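Local coordinates for uncharacterized protein (Pectobacterium atrosepticum, PDB 3ESI) that is of unknown function but belongs to the ApeI-like dehydratases of the hot-dog superfamily, and so may dehydrate hydroxyacyl thioester substrates, at residues Q40-G45 / Q75-P80; D50-Y55 / L97-S102; I69-F74 / S114-L119. One frame throughout, in Å; residues are numbered along the deposited sequence.

Contact 1 (Q40-G45 / Q75-P80); sequences QPLLPG and QQPILP
Leu43 N donates to Ile78 O over 2.9 Å, with an N-H...O angle of 163° and the donor in the carbonyl plane, and this nearly straight bond joins two segments that are neither helix nor strand. The same oxygen has a softer neighbour in Leu42 CA, 3.3 Å away with 132° at the hydrogen, so two successive residues of 40-45 converge on one acceptor. A water completes the backbone link: it donates to Leu43 O and accepts from Ile78 N at 2.7 Å. The N and O of Leu43 are thus matched with the O and N of Ile78, one pair directly and the other through solvent, and Leu43 O also takes a bond from Gln48 NE2.

In the hot-dog fold an antiparallel sheet curls round a long helix. Here Pro44 is the N-cap residue of helix 45-59, while 75-80 carries the chain from strand 64-74, the outermost of the sheet within this chain, toward strand 83-91, so the bonds tether the helix entrance to the exit of that strand.

Side chains pack along the rest of the contact. Leu43 CB meets Ile78 CB at 3.8 Å, and Ile78 CG2 lies only slightly farther off. Leu42 has CG between its backbone N and carbonyl carbon (chi1 68°), and its CD1 branch reaches Pro77 CB at 3.8 Å. Pro41 and Pro80 cross at about a right angle, with Pro41 CB 4.0 Å from Pro80 CG; both prolines also rest on Phe33. The CB of Leu79 points away from 40-45, yet its CD2 turns back to lie 3.9 Å from Pro41 O. At the subunit interface Leu42 packs on Leu42 of the second subunit, and Pro77 on Leu79 of that subunit.

Contact 2 (D50-Y55 / L97-S102); sequences DWVMHY and LTFSYS
Val52 of the helix sits against Leu97, Phe99 and Tyr101 of the strand, which alternate with outward-pointing residues and so offer three side chains on one face. This is the core of a hot-dog fold, the central helix 45-59 laid on the inner face of the antiparallel sheet. The short segments have axes 10.1 Å apart at closest approach, with their N-to-C directions at 125°, a spacing that side chains alone must bridge.

The CB of Val52 points at the strand and divides into two methyls that share the work. CG1, anti to the backbone N (chi1 168°), reaches Leu97 CD1 at 3.9 Å, the two side chains running antiparallel, and also lies 4.0 Å from Phe99 CB. CG2 goes to the other partners. It stands over one face of the Phe99 ring, 4.1 Å from the centroid and 22° off the ring normal, a CH-pi contact displaced toward the rim. The same methyl touches Tyr101 CE2 at 3.5 Å, so one methyl serves both aromatic rings, meeting Tyr101 obliquely.

Trp51 adds the neighbouring position on the helix. Its side chain crosses Tyr101 at about a right angle, CE3 lying 4.4 Å from Tyr101 CE1, while its indole NE1 is bonded to Met1 O. Tyr101 also packs on Leu84 and Leu86 of strand 83-91. The phenol oxygen, Tyr101 OH, comes 3.3 Å from Trp51 CB and hydrogen-bonds to Gln48 O, one turn earlier on the helix.

Contact 3 (I69-F74 / S114-L119); sequences IENIKF and SGKIKL
Asn71 and Lys116 form an antiparallel hydrogen-bonded pair: Lys116 N donates to Asn71 O over 2.8 Å, and Asn71 N returns a bond to Lys116 O at 3.2 Å, each donor in the carbonyl plane. Lys116 O also accepts a weak bond from Glu70 N, bent to 125°. Two residues thus face one, a classic beta bulge that shifts the register by one between the Ile69-Ile117 and Asn71-Lys116 pairs. Lys116 N has a weak second acceptor as well, Asn71 OD1 at 3.1 Å. Beyond the bulge Lys73 and Ser114 exchange bonds: Lys73 N meets Ser114 O at 2.9 Å, and Ser114 N reaches Lys73 O at 3.1 Å. Between these pairs Gly115 CA lies 3.0 Å from Asn71 O.

The side chains of Glu70 and Lys116 run side by side in the same direction, the Glu70 chain extended and that of Lys116 bent at chi3, ending in a salt bridge of 3.4 Å from Glu70 OE1 to Lys116 NZ. Lys118 NZ, instead bonded to Lys94 O, stays 4.4 Å from Glu70 OE2, beyond a salt bridge. With one lysine paired and another near, the Glu70 carboxylate is probably stabilised in its charged form.

In the fold
From the N terminus, strands 4-8 and 17-25 precede all three contacts. The first partners then follow in turn: 40-45 before the helix, 50-55 on it, and 69-74 on strand 64-74. Their mates come in the same order, 75-80, 97-102 and 114-119, so every pair of contacts crosses and none nests. Contact 1 closes a loop holding the helix and strand 64-74; contact 2 closes the one from that helix to strand 96-105; contact 3 closes the one from strand 64-74 to strand 108-121. Contacts 2 and 3, with centres about 9 Å apart, share the sheet through neighbouring strands, and Met53 reaches Ile117. Leu43 touches Trp51, connecting contact 1 to contact 2.

Contact 1 (Q40-G45 / Q75-P80)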
loop_
_atom_site.group_PDB
_atom_site.type_symbol
_atom_site.label_atom_id
_atom_site.label_comp_id
_atom_site.label_asym_id
_atom_site.label_seq_id
_atom_site.Cartn_x
_atom_site.Cartn_y
_atom_site.Cartn_z
ATOM N N GLN A 40 -6.224 -5.569 4.351
ATOM C CA GLN A 40 -5.829 -6.782 3.633
ATOM C C GLN A 40 -4.436 -7.113 4.136
ATOM O O GLN A 40 -3.447 -6.937 3.430
ATOM C CB GLN A 40 -5.765 -6.536 2.125
ATOM C CG GLN A 40 -6.999 -5.903 1.518
ATOM C CD GLN A 40 -6.789 -5.563 0.056
ATOM O OE1 GLN A 40 -6.577 -6.453 -0.766
ATOM N NE2 GLN A 40 -6.828 -4.271 -0.272
ATOM N N PRO A 41 -4.339 -7.617 5.363
ATOM C CA PRO A 41 -3.021 -7.936 5.898
ATOM C C PRO A 41 -2.221 -9.027 5.199
ATOM O O PRO A 41 -2.719 -10.119 4.901
ATOM C CB PRO A 41 -3.319 -8.266 7.364
ATOM C CG PRO A 41 -4.663 -8.924 7.283
ATOM C CD PRO A 41 -5.409 -8.039 6.292
ATOM N N LEU A 42 -0.969 -8.683 4.921
ATOM C CA LEU A 42 -0.005 -9.596 4.327
ATOM C C LEU A 42 1.372 -9.022 4.631
ATOM O O LEU A 42 1.523 -7.815 4.784
ATOM C CB LEU A 42 -0.203 -9.760 2.823
ATOM C CG LEU A 42 0.076 -8.618 1.855
ATOM C CD1 LEU A 42 0.578 -9.207 0.522
ATOM C CD2 LEU A 42 -1.187 -7.787 1.669
ATOM N N LEU A 43 2.365 -9.890 4.741
ATOM C CA LEU A 43 3.717 -9.464 5.049
ATOM C C LEU A 43 4.341 -8.683 3.884
ATOM O O LEU A 43 4.751 -9.274 2.878
ATOM C CB LEU A 43 4.572 -10.684 5.359
ATOM C CG LEU A 43 5.806 -10.379 6.193
ATOM C CD1 LEU A 43 5.348 -9.866 7.552
ATOM C CD2 LEU A 43 6.657 -11.633 6.335
ATOM N N PRO A 44 4.435 -7.347 4.015
ATOM C CA PRO A 44 5.020 -6.528 2.946
ATOM C C PRO A 44 6.488 -6.825 2.657
ATOM O O PRO A 44 7.193 -7.446 3.465
ATOM C CB PRO A 44 4.801 -5.101 3.443
ATOM C CG PRO A 44 4.860 -5.248 4.932
ATOM C CD PRO A 44 4.059 -6.512 5.172
ATOM N N GLY A 45 6.934 -6.370 1.491
ATOM C CA GLY A 45 8.311 -6.565 1.074
ATOM C C GLY A 45 9.349 -5.978 2.012
ATOM O O GLY A 45 10.410 -6.568 2.191
ATOM N N GLN A 75 6.057 -14.383 -5.104
ATOM C CA GLN A 75 5.160 -15.319 -5.776
ATOM C C GLN A 75 3.883 -15.599 -5.010
ATOM O O GLN A 75 2.838 -15.808 -5.612
ATOM C CB GLN A 75 5.883 -16.640 -6.038
ATOM C CG GLN A 75 7.367 -16.464 -6.264
ATOM C CD GLN A 75 8.023 -17.686 -6.850
ATOM O OE1 GLN A 75 9.254 -17.793 -6.864
ATOM N NE2 GLN A 75 7.211 -18.617 -7.355
ATOM N N GLN A 76 3.964 -15.610 -3.687
ATOM C CA GLN A 76 2.789 -15.890 -2.882
ATOM C C GLN A 76 2.756 -14.989 -1.662
ATOM O O GLN A 76 3.768 -14.810 -0.986
ATOM C CB GLN A 76 2.803 -17.353 -2.431
ATOM C CG GLN A 76 1.437 -17.997 -2.388
ATOM C CD GLN A 76 0.940 -18.385 -3.776
ATOM O OE1 GLN A 76 -0.262 -18.343 -4.054
ATOM N NE2 GLN A 76 1.864 -18.780 -4.648
ATOM N N PRO A 77 1.591 -14.398 -1.367
ATOM C CA PRO A 77 1.488 -13.521 -0.199
ATOM C C PRO A 77 1.617 -14.341 1.083
ATOM O O PRO A 77 1.234 -15.512 1.124
ATOM C CB PRO A 77 0.097 -12.911 -0.346
ATOM C CG PRO A 77 -0.147 -12.956 -1.823
ATOM C CD PRO A 77 0.373 -14.319 -2.185
ATOM N N ILE A 78 2.169 -13.723 2.117
ATOM C CA ILE A 78 2.355 -14.373 3.399
ATOM C C ILE A 78 1.335 -13.773 4.362
ATOM O O ILE A 78 1.400 -12.593 4.690
ATOM C CB ILE A 78 3.783 -14.128 3.908
ATOM C CG1 ILE A 78 4.782 -14.738 2.915
ATOM C CG2 ILE A 78 3.957 -14.723 5.290
ATOM C CD1 ILE A 78 6.241 -14.527 3.252
ATOM N N LEU A 79 0.382 -14.587 4.803
ATOM C CA LEU A 79 -0.663 -14.118 5.704
ATOM C C LEU A 79 -0.290 -14.265 7.172
ATOM O O LEU A 79 0.626 -14.996 7.525
ATOM C CB LEU A 79 -1.965 -14.880 5.445
ATOM C CG LEU A 79 -2.413 -14.998 3.988
ATOM C CD1 LEU A 79 -3.817 -15.597 3.944
ATOM C CD2 LEU A 79 -2.388 -13.631 3.321
ATOM N N PRO A 80 -1.013 -13.563 8.050
ATOM C CA PRO A 80 -0.763 -13.624 9.489
ATOM C C PRO A 80 -1.013 -15.049 9.987
ATOM O O PRO A 80 -1.976 -15.694 9.566
ATOM C CB PRO A 80 -1.784 -12.642 10.056
ATOM C CG PRO A 80 -1.969 -11.664 8.957
ATOM C CD PRO A 80 -2.040 -12.557 7.738
HETATM O O HOH W 1 3.313 -11.411 1.441
#

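Contact 2 (D50-Y55 / L97-S102)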
loop_
_atom_site.group_PDB
_atom_site.type_symbol
_atom_site.label_atom_id
_atom_site.label_comp_id
_atom_site.label_asym_id
_atom_site.label_seq_id
_atom_site.Cartn_x
_atom_site.Cartn_y
_atom_site.Cartn_z
ATOM N N ASP A 50 13.817 -6.965 5.538
ATOM C CA ASP A 50 14.345 -6.684 6.860
ATOM C C ASP A 50 14.710 -7.957 7.597
ATOM O O ASP A 50 15.821 -8.073 8.106
ATOM C CB ASP A 50 13.326 -5.879 7.675
ATOM C CG ASP A 50 13.798 -5.604 9.089
ATOM O OD1 ASP A 50 14.932 -5.132 9.259
ATOM O OD2 ASP A 50 13.038 -5.852 10.038
ATOM N N TRP A 51 13.776 -8.906 7.670
ATOM C CA TRP A 51 14.041 -10.172 8.338
ATOM C C TRP A 51 15.224 -10.871 7.675
ATOM O O TRP A 51 16.090 -11.429 8.360
ATOM C CB TRP A 51 12.816 -11.090 8.285
ATOM C CG TRP A 51 11.636 -10.563 9.013
ATOM C CD1 TRP A 51 11.567 -9.409 9.721
ATOM C CD2 TRP A 51 10.349 -11.181 9.121
ATOM N NE1 TRP A 51 10.318 -9.264 10.270
ATOM C CE2 TRP A 51 9.548 -10.338 9.917
ATOM C CE3 TRP A 51 9.794 -12.370 8.621
ATOM C CZ2 TRP A 51 8.218 -10.641 10.231
ATOM C CZ3 TRP A 51 8.478 -12.673 8.931
ATOM C CH2 TRP A 51 7.702 -11.809 9.733
ATOM N N VAL A 52 15.268 -10.850 6.346
ATOM C CA VAL A 52 16.378 -11.481 5.630
ATOM C C VAL A 52 17.701 -10.853 6.076
ATOM O O VAL A 52 18.656 -11.551 6.404
ATOM C CB VAL A 52 16.226 -11.334 4.091
ATOM C CG1 VAL A 52 17.511 -11.720 3.403
ATOM C CG2 VAL A 52 15.098 -12.235 3.585
ATOM N N MET A 53 17.733 -9.527 6.129
ATOM C CA MET A 53 18.936 -8.815 6.525
ATOM C C MET A 53 19.355 -9.038 7.981
ATOM O O MET A 53 20.541 -9.147 8.272
ATOM C CB MET A 53 18.777 -7.316 6.233
ATOM C CG MET A 53 18.938 -6.943 4.743
ATOM S SD MET A 53 20.515 -7.465 3.951
ATOM C CE MET A 53 19.935 -8.636 2.997
ATOM N N HIS A 54 18.400 -9.112 8.898
ATOM C CA HIS A 54 18.739 -9.329 10.304
ATOM C C HIS A 54 19.406 -10.699 10.523
ATOM O O HIS A 54 20.436 -10.800 11.192
ATOM C CB HIS A 54 17.474 -9.187 11.157
ATOM C CG HIS A 54 17.655 -9.556 12.596
ATOM N ND1 HIS A 54 17.419 -10.827 13.073
ATOM C CD2 HIS A 54 18.023 -8.813 13.666
ATOM C CE1 HIS A 54 17.632 -10.853 14.375
ATOM N NE2 HIS A 54 18.000 -9.643 14.760
ATOM N N TYR A 55 18.829 -11.748 9.951
ATOM C CA TYR A 55 19.395 -13.076 10.101
ATOM C C TYR A 55 20.679 -13.246 9.308
ATOM O O TYR A 55 21.640 -13.840 9.794
ATOM C CB TYR A 55 18.372 -14.147 9.691
ATOM C CG TYR A 55 17.248 -14.263 10.692
ATOM C CD1 TYR A 55 17.520 -14.550 12.026
ATOM C CD2 TYR A 55 15.921 -14.042 10.323
ATOM C CE1 TYR A 55 16.508 -14.613 12.976
ATOM C CE2 TYR A 55 14.890 -14.099 11.271
ATOM C CZ TYR A 55 15.198 -14.384 12.599
ATOM O OH TYR A 55 14.212 -14.417 13.564
ATOM N N LEU A 97 24.015 -12.556 -1.504
ATOM C CA LEU A 97 23.215 -13.233 -0.509
ATOM C C LEU A 97 21.940 -13.655 -1.197
ATOM O O LEU A 97 21.209 -12.826 -1.738
ATOM C CB LEU A 97 22.913 -12.282 0.648
ATOM C CG LEU A 97 22.081 -12.756 1.843
ATOM C CD1 LEU A 97 20.646 -12.969 1.417
ATOM C CD2 LEU A 97 22.668 -14.035 2.414
ATOM N N THR A 98 21.695 -14.956 -1.199
ATOM C CA THR A 98 20.498 -15.512 -1.807
ATOM C C THR A 98 19.537 -15.958 -0.702
ATOM O O THR A 98 19.948 -16.574 0.277
ATOM C CB THR A 98 20.863 -16.700 -2.715
ATOM O OG1 THR A 98 21.312 -16.191 -3.977
ATOM C CG2 THR A 98 19.679 -17.613 -2.931
ATOM N N PHE A 99 18.260 -15.631 -0.850
ATOM C CA PHE A 99 17.284 -16.008 0.155
ATOM C C PHE A 99 16.063 -16.640 -0.476
ATOM O O PHE A 99 15.789 -16.447 -1.660
ATOM C CB PHE A 99 16.858 -14.785 0.970
ATOM C CG PHE A 99 15.975 -13.839 0.225
ATOM C CD1 PHE A 99 14.615 -14.094 0.094
ATOM C CD2 PHE A 99 16.502 -12.683 -0.348
ATOM C CE1 PHE A 99 13.781 -13.206 -0.600
ATOM C CE2 PHE A 99 15.682 -11.788 -1.042
ATOM C CZ PHE A 99 14.316 -12.050 -1.169
ATOM N N SER A 100 15.327 -17.394 0.333
ATOM C CA SER A 100 14.118 -18.043 -0.133
ATOM C C SER A 100 13.122 -18.286 1.005
ATOM O O SER A 100 13.467 -18.856 2.036
ATOM C CB SER A 100 14.478 -19.361 -0.810
ATOM O OG SER A 100 13.316 -19.989 -1.307
ATOM N N TYR A 101 11.888 -17.832 0.809
ATOM C CA TYR A 101 10.824 -17.997 1.796
ATOM C C TYR A 101 9.811 -18.995 1.272
ATOM O O TYR A 101 9.368 -18.888 0.130
ATOM C CB TYR A 101 10.069 -16.679 2.034
ATOM C CG TYR A 101 10.702 -15.695 2.991
ATOM C CD1 TYR A 101 10.571 -15.842 4.373
ATOM C CD2 TYR A 101 11.386 -14.575 2.511
ATOM C CE1 TYR A 101 11.099 -14.897 5.247
ATOM C CE2 TYR A 101 11.917 -13.628 3.376
ATOM C CZ TYR A 101 11.769 -13.792 4.737
ATOM O OH TYR A 101 12.282 -12.836 5.579
ATOM N N SER A 102 9.426 -19.956 2.100
ATOM C CA SER A 102 8.403 -20.904 1.676
ATOM C C SER A 102 7.386 -21.103 2.803
ATOM O O SER A 102 7.730 -21.089 3.985
ATOM C CB SER A 102 9.029 -22.244 1.216
ATOM O OG SER A 102 9.572 -23.006 2.278
#

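Contact 3 (I69-F74 / S114-L119)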
loop_
_atom_site.group_PDB
_atom_site.type_symbol
_atom_site.label_atom_id
_atom_site.label_comp_id
_atom_site.label_asym_id
_atom_site.label_seq_id
_atom_site.Cartn_x
_atom_site.Cartn_y
_atom_site.Cartn_z
ATOM N N ILE A 69 19.521 -4.493 -3.964
ATOM C CA ILE A 69 18.676 -5.634 -4.292
ATOM C C ILE A 69 18.913 -5.988 -5.756
ATOM O O ILE A 69 18.471 -5.268 -6.644
ATOM C CB ILE A 69 17.167 -5.284 -4.108
ATOM C CG1 ILE A 69 16.872 -3.880 -4.684
ATOM C CG2 ILE A 69 16.767 -5.362 -2.640
ATOM C CD1 ILE A 69 17.557 -2.646 -3.978
ATOM N N GLU A 70 19.622 -7.079 -6.022
ATOM C CA GLU A 70 19.864 -7.448 -7.406
ATOM C C GLU A 70 18.555 -7.887 -8.043
ATOM O O GLU A 70 18.289 -7.575 -9.197
ATOM C CB GLU A 70 20.924 -8.553 -7.510
ATOM C CG GLU A 70 21.215 -8.994 -8.951
ATOM C CD GLU A 70 22.593 -9.636 -9.131
ATOM O OE1 GLU A 70 22.803 -10.319 -10.163
ATOM O OE2 GLU A 70 23.467 -9.448 -8.253
ATOM N N ASN A 71 17.730 -8.602 -7.288
ATOM C CA ASN A 71 16.432 -9.045 -7.792
ATOM C C ASN A 71 15.588 -9.702 -6.706
ATOM O O ASN A 71 16.092 -10.477 -5.900
ATOM C CB ASN A 71 16.603 -10.009 -8.978
ATOM C CG ASN A 71 17.549 -11.155 -8.676
ATOM O OD1 ASN A 71 17.307 -11.959 -7.773
ATOM N ND2 ASN A 71 18.640 -11.239 -9.437
ATOM N N ILE A 72 14.307 -9.356 -6.680
ATOM C CA ILE A 72 13.375 -9.908 -5.711
ATOM C C ILE A 72 12.185 -10.407 -6.507
ATOM O O ILE A 72 11.909 -9.908 -7.586
ATOM C CB ILE A 72 12.881 -8.843 -4.714
ATOM C CG1 ILE A 72 14.058 -8.004 -4.226
ATOM C CG2 ILE A 72 12.221 -9.517 -3.515
ATOM C CD1 ILE A 72 13.688 -6.994 -3.146
ATOM N N LYS A 73 11.474 -11.384 -5.968
ATOM C CA LYS A 73 10.327 -11.943 -6.662
ATOM C C LYS A 73 9.309 -12.466 -5.645
ATOM O O LYS A 73 9.581 -13.406 -4.897
ATOM C CB LYS A 73 10.816 -13.064 -7.584
ATOM C CG LYS A 73 9.757 -13.806 -8.369
ATOM C CD LYS A 73 10.430 -14.978 -9.103
ATOM C CE LYS A 73 9.426 -15.976 -9.690
ATOM N NZ LYS A 73 10.108 -17.223 -10.175
ATOM N N PHE A 74 8.140 -11.836 -5.615
ATOM C CA PHE A 74 7.085 -12.226 -4.695
ATOM C C PHE A 74 6.090 -13.098 -5.442
ATOM O O PHE A 74 5.370 -12.619 -6.310
ATOM C CB PHE A 74 6.410 -10.971 -4.126
ATOM C CG PHE A 74 7.345 -10.103 -3.326
ATOM C CD1 PHE A 74 7.750 -10.487 -2.055
ATOM C CD2 PHE A 74 7.884 -8.941 -3.873
ATOM C CE1 PHE A 74 8.684 -9.731 -1.339
ATOM C CE2 PHE A 74 8.817 -8.177 -3.165
ATOM C CZ PHE A 74 9.219 -8.574 -1.898
ATOM N N SER A 114 11.643 -14.937 -3.182
ATOM C CA SER A 114 13.056 -15.288 -3.240
ATOM C C SER A 114 13.784 -14.130 -3.877
ATOM O O SER A 114 13.150 -13.255 -4.461
ATOM C CB SER A 114 13.255 -16.549 -4.077
ATOM O OG SER A 114 12.599 -16.443 -5.336
ATOM N N GLY A 115 15.103 -14.103 -3.758
ATOM C CA GLY A 115 15.828 -13.014 -4.372
ATOM C C GLY A 115 17.302 -13.018 -4.088
ATOM O O GLY A 115 17.781 -13.830 -3.295
ATOM N N LYS A 116 18.021 -12.113 -4.750
ATOM C CA LYS A 116 19.459 -11.988 -4.565
ATOM C C LYS A 116 19.764 -10.563 -4.139
ATOM O O LYS A 116 19.274 -9.608 -4.727
ATOM C CB LYS A 116 20.214 -12.329 -5.853
ATOM C CG LYS A 116 21.714 -12.044 -5.768
ATOM C CD LYS A 116 22.534 -12.900 -6.737
ATOM C CE LYS A 116 22.032 -12.784 -8.168
ATOM N NZ LYS A 116 22.867 -13.595 -9.102
ATOM N N ILE A 117 20.580 -10.434 -3.108
ATOM C CA ILE A 117 20.945 -9.137 -2.580
ATOM C C ILE A 117 22.464 -9.000 -2.580
ATOM O O ILE A 117 23.183 -9.977 -2.346
ATOM C CB ILE A 117 20.410 -9.003 -1.144
ATOM C CG1 ILE A 117 18.883 -9.101 -1.171
ATOM C CG2 ILE A 117 20.873 -7.704 -0.515
ATOM C CD1 ILE A 117 18.267 -9.164 0.195
ATOM N N LYS A 118 22.954 -7.797 -2.869
ATOM C CA LYS A 118 24.387 -7.555 -2.868
ATOM C C LYS A 118 24.688 -6.897 -1.533
ATOM O O LYS A 118 23.931 -6.032 -1.099
ATOM C CB LYS A 118 24.782 -6.605 -4.009
ATOM C CG LYS A 118 24.404 -7.073 -5.420
ATOM C CD LYS A 118 25.223 -8.280 -5.885
ATOM C CE LYS A 118 26.709 -7.949 -6.003
ATOM N NZ LYS A 118 27.492 -9.133 -6.450
ATOM N N LEU A 119 25.767 -7.319 -0.877
ATOM C CA LEU A 119 26.167 -6.736 0.405
ATOM C C LEU A 119 27.566 -6.127 0.264
ATOM O O LEU A 119 28.279 -6.425 -0.694
ATOM C CB LEU A 119 26.182 -7.801 1.511
ATOM C CG LEU A 119 24.926 -8.649 1.777
ATOM C CD1 LEU A 119 25.174 -9.510 3.020
ATOM C CD2 LEU A 119 23.697 -7.762 1.969
#